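Local coordinates for protein putative short-chain dehydrogenase/reductase (Burkholderia xenovorans, PDB 5IZ4) that probably works as an NAD(P)-dependent short-chain dehydrogenase/reductase, perhaps reducing 3-oxoacyl groups, and binds the nucleotide ADP in its Rossmann-fold cofactor pocket, at residues I26-A31 and S55-L60; I43-F46 and T50-A53. All blocks are in the same frame, centred on the assembly; numbering follows the deposited sequence.

Contact 1: I26-A31 and S55-L60; sequences IGAATA and STVEAL. With ADP (adenosine-5'-diphosphate), chain B.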
loop_
_atom_site.group_PDB
_atom_site.type_symbol
_atom_site.label_atom_id
_atom_site.label_comp_id
_atom_site.label_asym_id
_atom_site.label_seq_id
_atom_site.Cartn_x
_atom_site.Cartn_y
_atom_site.Cartn_z
ATOM N N ILE A 26 -22.472 12.927 4.785
ATOM C CA ILE A 26 -21.261 13.601 4.315
ATOM C C ILE A 26 -21.586 14.590 3.203
ATOM O O ILE A 26 -21.043 15.700 3.161
ATOM C CB ILE A 26 -20.231 12.547 3.866
ATOM C CG1 ILE A 26 -19.667 11.819 5.087
ATOM C CG2 ILE A 26 -19.123 13.182 3.011
ATOM C CD1 ILE A 26 -18.904 10.555 4.740
ATOM N N GLY A 27 -22.461 14.204 2.271
ATOM C CA GLY A 27 -22.807 15.114 1.193
ATOM C C GLY A 27 -23.456 16.389 1.695
ATOM O O GLY A 27 -23.115 17.491 1.251
ATOM N N ALA A 28 -24.397 16.261 2.634
ATOM C CA ALA A 28 -25.027 17.441 3.220
ATOM C C ALA A 28 -23.993 18.338 3.890
ATOM O O ALA A 28 -24.010 19.565 3.725
ATOM C CB ALA A 28 -26.084 17.020 4.232
ATOM N N ALA A 29 -23.096 17.741 4.671
ATOM C CA ALA A 29 -22.053 18.524 5.326
ATOM C C ALA A 29 -21.123 19.175 4.310
ATOM O O ALA A 29 -20.613 20.278 4.545
ATOM C CB ALA A 29 -21.254 17.632 6.276
ATOM N N THR A 30 -20.884 18.503 3.182
ATOM C CA THR A 30 -19.977 19.045 2.173
ATOM C C THR A 30 -20.617 20.202 1.418
ATOM O O THR A 30 -19.957 21.210 1.148
ATOM C CB THR A 30 -19.530 17.938 1.216
ATOM O OG1 THR A 30 -18.850 16.917 1.961
ATOM C CG2 THR A 30 -18.577 18.491 0.151
ATOM N N ALA A 31 -21.901 20.084 1.070
ATOM C CA ALA A 31 -22.587 21.225 0.479
ATOM C C ALA A 31 -22.469 22.445 1.386
ATOM O O ALA A 31 -22.166 23.551 0.925
ATOM C CB ALA A 31 -24.056 20.881 0.223
ATOM N N SER A 55 -34.052 19.934 1.072
ATOM C CA SER A 55 -34.527 21.311 1.163
ATOM C C SER A 55 -33.987 21.999 2.403
ATOM O O SER A 55 -33.702 23.201 2.375
ATOM C CB SER A 55 -36.054 21.339 1.162
ATOM O OG SER A 55 -36.555 20.770 -0.034
ATOM N N THR A 56 -33.836 21.254 3.503
ATOM C CA THR A 56 -33.203 21.808 4.694
ATOM C C THR A 56 -31.733 22.113 4.437
ATOM O O THR A 56 -31.233 23.169 4.844
ATOM C CB THR A 56 -33.360 20.838 5.862
ATOM O OG1 THR A 56 -34.755 20.617 6.105
ATOM C CG2 THR A 56 -32.716 21.401 7.124
ATOM N N VAL A 57 -31.028 21.195 3.766
ATOM C CA VAL A 57 -29.641 21.453 3.379
ATOM C C VAL A 57 -29.552 22.725 2.542
ATOM O O VAL A 57 -28.679 23.573 2.768
ATOM C CB VAL A 57 -29.048 20.241 2.632
ATOM C CG1 VAL A 57 -27.645 20.572 2.069
ATOM C CG2 VAL A 57 -28.984 19.034 3.556
ATOM N N GLU A 58 -30.465 22.886 1.577
ATOM C CA GLU A 58 -30.445 24.091 0.751
ATOM C C GLU A 58 -30.656 25.339 1.592
ATOM O O GLU A 58 -29.967 26.350 1.396
ATOM C CB GLU A 58 -31.498 24.023 -0.357
ATOM C CG GLU A 58 -31.552 25.322 -1.155
ATOM C CD GLU A 58 -32.556 25.317 -2.304
ATOM O OE1 GLU A 58 -32.171 25.750 -3.415
ATOM O OE2 GLU A 58 -33.719 24.897 -2.104
ATOM N N ALA A 59 -31.607 25.294 2.531
ATOM C CA ALA A 59 -31.866 26.457 3.373
ATOM C C ALA A 59 -30.629 26.835 4.172
ATOM O O ALA A 59 -30.315 28.022 4.324
ATOM C CB ALA A 59 -33.044 26.184 4.310
ATOM N N LEU A 60 -29.910 25.840 4.680
ATOM C CA LEU A 60 -28.699 26.127 5.445
ATOM C C LEU A 60 -27.595 26.699 4.559
ATOM O O LEU A 60 -26.846 27.589 4.989
ATOM C CB LEU A 60 -28.223 24.857 6.145
ATOM C CG LEU A 60 -29.138 24.335 7.249
ATOM C CD1 LEU A 60 -28.620 22.995 7.744
ATOM C CD2 LEU A 60 -29.232 25.341 8.383
HETATM P PB ADP B . -22.865 9.025 4.398
HETATM O O1B ADP B . -22.631 8.653 2.889
HETATM O O2B ADP B . -23.068 10.535 4.715
HETATM O O3B ADP B . -22.031 8.238 5.458
HETATM P PA ADP B . -25.824 8.754 3.743
HETATM O O1A ADP B . -26.683 7.406 3.410
HETATM O O2A ADP B . -26.721 9.836 4.424
HETATM O O3A ADP B . -24.518 8.270 4.500
HETATM O "O5'" ADP B . -25.492 9.196 2.183
HETATM C "C5'" ADP B . -25.931 8.424 1.054
HETATM C "C4'" ADP B . -26.736 9.405 0.199
HETATM O "O4'" ADP B . -26.825 8.914 -1.198
HETATM C "C3'" ADP B . -28.199 9.600 0.670
HETATM O "O3'" ADP B . -28.645 10.909 0.453
HETATM C "C2'" ADP B . -28.929 8.633 -0.302
HETATM O "O2'" ADP B . -30.286 9.073 -0.369
HETATM C "C1'" ADP B . -28.182 8.913 -1.593
HETATM N N9 ADP B . -28.418 7.855 -2.597
HETATM C C8 ADP B . -28.633 6.480 -2.409
HETATM N N7 ADP B . -28.815 5.876 -3.560
HETATM C C5 ADP B . -28.723 6.860 -4.525
HETATM C C6 ADP B . -28.831 6.825 -5.903
HETATM N N6 ADP B . -29.075 5.654 -6.542
HETATM N N1 ADP B . -28.693 7.962 -6.595
HETATM C C2 ADP B . -28.464 9.108 -5.930
HETATM N N3 ADP B . -28.352 9.229 -4.620
HETATM C C4 ADP B . -28.480 8.085 -3.935
#
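Val57 reaches across from helix 51-63 and sets its two methyls against two alanines of helix 25-36, the helix that follows the first strand of the Rossmann fold. CG2 meets Ala28 CB at 3.6 Å, and CG1 lies 4.0 Å from Ala31 CB. The branches divide this work because CG1 stands anti to the backbone N (chi1 173°) while CG2 stands beside it, giving each alanine its own methyl. Small residues suit the facing helix: with single methyls at Ala28 and Ala31, the CA atoms of Ala28 and Val57 come within 6.1 Å, and a short beta-branched valine is enough to bridge the helices. Behind this interface, Ala29 and Thr30 pack on Ala242 of helix 238-250. The helix that carries the two alanines also begins at the nucleotide. There the backbone N of Ile26 donates a nearly straight bond to O2B of the ADP beta-phosphate, modelled unusually short at 2.5 Å, and the helix dipole would be expected to favour the anion. One turn on, Thr30 folds back on its own helix: Ile26 O accepts twice, from Thr30 N and, from above the carbonyl plane, from Thr30 OG1 at 2.8 Å.

Contact 2: I43-F46 and T50-A53; sequences IGNF and TRDA. With ADP (adenosine-5'-diphosphate), chain B.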
loop_
_atom_site.group_PDB
_atom_site.type_symbol
_atom_site.label_atom_id
_atom_site.label_comp_id
_atom_site.label_asym_id
_atom_site.label_seq_id
_atom_site.Cartn_x
_atom_site.Cartn_y
_atom_site.Cartn_z
ATOM N N ILE A 43 -27.094 20.964 -5.259
ATOM C CA ILE A 43 -27.407 20.017 -4.196
ATOM C C ILE A 43 -28.101 18.814 -4.820
ATOM O O ILE A 43 -29.242 18.908 -5.286
ATOM C CB ILE A 43 -28.270 20.685 -3.117
ATOM C CG1 ILE A 43 -27.410 21.678 -2.323
ATOM C CG2 ILE A 43 -28.881 19.664 -2.169
ATOM C CD1 ILE A 43 -28.227 22.720 -1.607
ATOM N N GLY A 44 -27.409 17.681 -4.846
ATOM C CA GLY A 44 -27.972 16.500 -5.466
ATOM C C GLY A 44 -28.862 15.715 -4.537
ATOM O O GLY A 44 -28.389 15.098 -3.579
ATOM N N ASN A 45 -30.160 15.751 -4.809
ATOM C CA ASN A 45 -31.151 14.995 -4.066
ATOM C C ASN A 45 -31.414 13.670 -4.772
ATOM O O ASN A 45 -31.370 13.586 -6.001
ATOM C CB ASN A 45 -32.460 15.791 -3.957
ATOM C CG ASN A 45 -33.535 15.038 -3.216
ATOM O OD1 ASN A 45 -33.383 14.731 -2.039
ATOM N ND2 ASN A 45 -34.633 14.743 -3.897
ATOM N N PHE A 46 -31.708 12.634 -3.981
ATOM C CA PHE A 46 -32.007 11.318 -4.555
ATOM C C PHE A 46 -33.420 11.282 -5.144
ATOM O O PHE A 46 -33.594 11.284 -6.368
ATOM C CB PHE A 46 -31.806 10.223 -3.498
ATOM C CG PHE A 46 -32.024 8.810 -4.009
ATOM C CD1 PHE A 46 -31.975 8.519 -5.368
ATOM C CD2 PHE A 46 -32.302 7.777 -3.121
ATOM C CE1 PHE A 46 -32.192 7.219 -5.828
ATOM C CE2 PHE A 46 -32.520 6.485 -3.575
ATOM C CZ PHE A 46 -32.465 6.206 -4.927
ATOM N N THR A 50 -36.051 11.660 0.047
ATOM C CA THR A 50 -34.971 12.465 0.609
ATOM C C THR A 50 -35.157 13.963 0.390
ATOM O O THR A 50 -34.332 14.755 0.861
ATOM C CB THR A 50 -33.622 12.022 0.027
ATOM O OG1 THR A 50 -33.609 12.227 -1.391
ATOM C CG2 THR A 50 -33.373 10.546 0.314
ATOM N N ARG A 51 -36.244 14.377 -0.266
ATOM C CA ARG A 51 -36.349 15.761 -0.720
ATOM C C ARG A 51 -36.464 16.741 0.441
ATOM O O ARG A 51 -35.902 17.840 0.382
ATOM C CB ARG A 51 -37.544 15.906 -1.660
ATOM C CG ARG A 51 -37.742 17.304 -2.208
ATOM C CD ARG A 51 -38.899 17.312 -3.199
ATOM N NE ARG A 51 -38.885 16.109 -4.034
ATOM C CZ ARG A 51 -38.010 15.885 -5.013
ATOM N NH1 ARG A 51 -37.067 16.782 -5.287
ATOM N NH2 ARG A 51 -38.074 14.756 -5.710
ATOM N N ASP A 52 -37.202 16.381 1.496
ATOM C CA ASP A 52 -37.334 17.291 2.631
ATOM C C ASP A 52 -35.981 17.566 3.266
ATOM O O ASP A 52 -35.666 18.715 3.603
ATOM C CB ASP A 52 -38.294 16.722 3.668
ATOM C CG ASP A 52 -39.742 16.987 3.325
ATOM O OD1 ASP A 52 -40.010 17.529 2.227
ATOM O OD2 ASP A 52 -40.613 16.641 4.148
ATOM N N ALA A 53 -35.166 16.521 3.434
ATOM C CA ALA A 53 -33.819 16.720 3.961
ATOM C C ALA A 53 -32.999 17.614 3.040
ATOM O O ALA A 53 -32.283 18.513 3.505
ATOM C CB ALA A 53 -33.126 15.370 4.157
HETATM P PB ADP B . -22.865 9.025 4.398
HETATM O O1B ADP B . -22.631 8.653 2.889
HETATM O O2B ADP B . -23.068 10.535 4.715
HETATM O O3B ADP B . -22.031 8.238 5.458
HETATM P PA ADP B . -25.824 8.754 3.743
HETATM O O1A ADP B . -26.683 7.406 3.410
HETATM O O2A ADP B . -26.721 9.836 4.424
HETATM O O3A ADP B . -24.518 8.270 4.500
HETATM O "O5'" ADP B . -25.492 9.196 2.183
HETATM C "C5'" ADP B . -25.931 8.424 1.054
HETATM C "C4'" ADP B . -26.736 9.405 0.199
HETATM O "O4'" ADP B . -26.825 8.914 -1.198
HETATM C "C3'" ADP B . -28.199 9.600 0.670
HETATM O "O3'" ADP B . -28.645 10.909 0.453
HETATM C "C2'" ADP B . -28.929 8.633 -0.302
HETATM O "O2'" ADP B . -30.286 9.073 -0.369
HETATM C "C1'" ADP B . -28.182 8.913 -1.593
HETATM N N9 ADP B . -28.418 7.855 -2.597
HETATM C C8 ADP B . -28.633 6.480 -2.409
HETATM N N7 ADP B . -28.815 5.876 -3.560
HETATM C C5 ADP B . -28.723 6.860 -4.525
HETATM C C6 ADP B . -28.831 6.825 -5.903
HETATM N N6 ADP B . -29.075 5.654 -6.542
HETATM N N1 ADP B . -28.693 7.962 -6.595
HETATM C C2 ADP B . -28.464 9.108 -5.930
HETATM N N3 ADP B . -28.352 9.229 -4.620
HETATM C C4 ADP B . -28.480 8.085 -3.935
#
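Thr50 and Asn45 join the end of strand 40-45 to the start of helix 51-63, at the strand-to-helix loop of the beta-alpha-beta unit 40-45, 51-63, 68-72 of the Rossmann fold, beside the adenosine half of the bound ADP. Thr50 comes first along the second segment. Its OG1 donates to Asn45 OD1 at 2.6 Å, arriving 47° out of the carbonyl plane, and it is also hydrogen-bonded to the backbone N of Asp47 in the intervening loop. A chi1 of 62° places this hydroxyl between the backbone N and the carbonyl carbon, facing the strand, and sends CG2 to the nucleotide, 3.5 Å from the ribose O2'. Threonine suits the place because it offers a hydroxyl that serves both strand end and loop, and a methyl for the sugar. Just past the strand, the Phe46 ring lies with one face over the adenine, ADP C5 sitting 3.6 Å above the ring centre. Next comes Arg51, whose bent chain lays the guanidinium across the Asn45 amide, the planes 63° apart and ND2 over one face, toward the rim. Both are donors, and the Asp72 carboxylate takes them on different oxygens, OD2 from Arg51 NH2 and OD1 from Asn45 ND2; Asp48 OD1 is a second salt-bridge partner of the arginine, and Asp47 O a second acceptor for the amide. Asparagine is apt here, since one buried amide can accept from the threonine and donate to the loop and the next strand. The 3.5 Å between Arg51 NH1 and Asn45 ND2 is a contact of two donors, not a bond.

How the contacts relate
Both contacts draw on helix 51-63, contact 2 at its first turn and contact 1 further along it. Contact 1 is a buried helix-to-helix seam made of methyl groups; contact 2 is partly buried, at a strand end, and relies on polar side chains that tie down a turn. Ile43 joins them physically: its CD1 lies 3.5 Å from Glu58 CA, and it also packs against Val57 and Ala31, so this residue of segment 43-46 borders the apolar seam of contact 1. Both reach ADP, contact 1 at the phosphate end and contact 2 at the adenosine end.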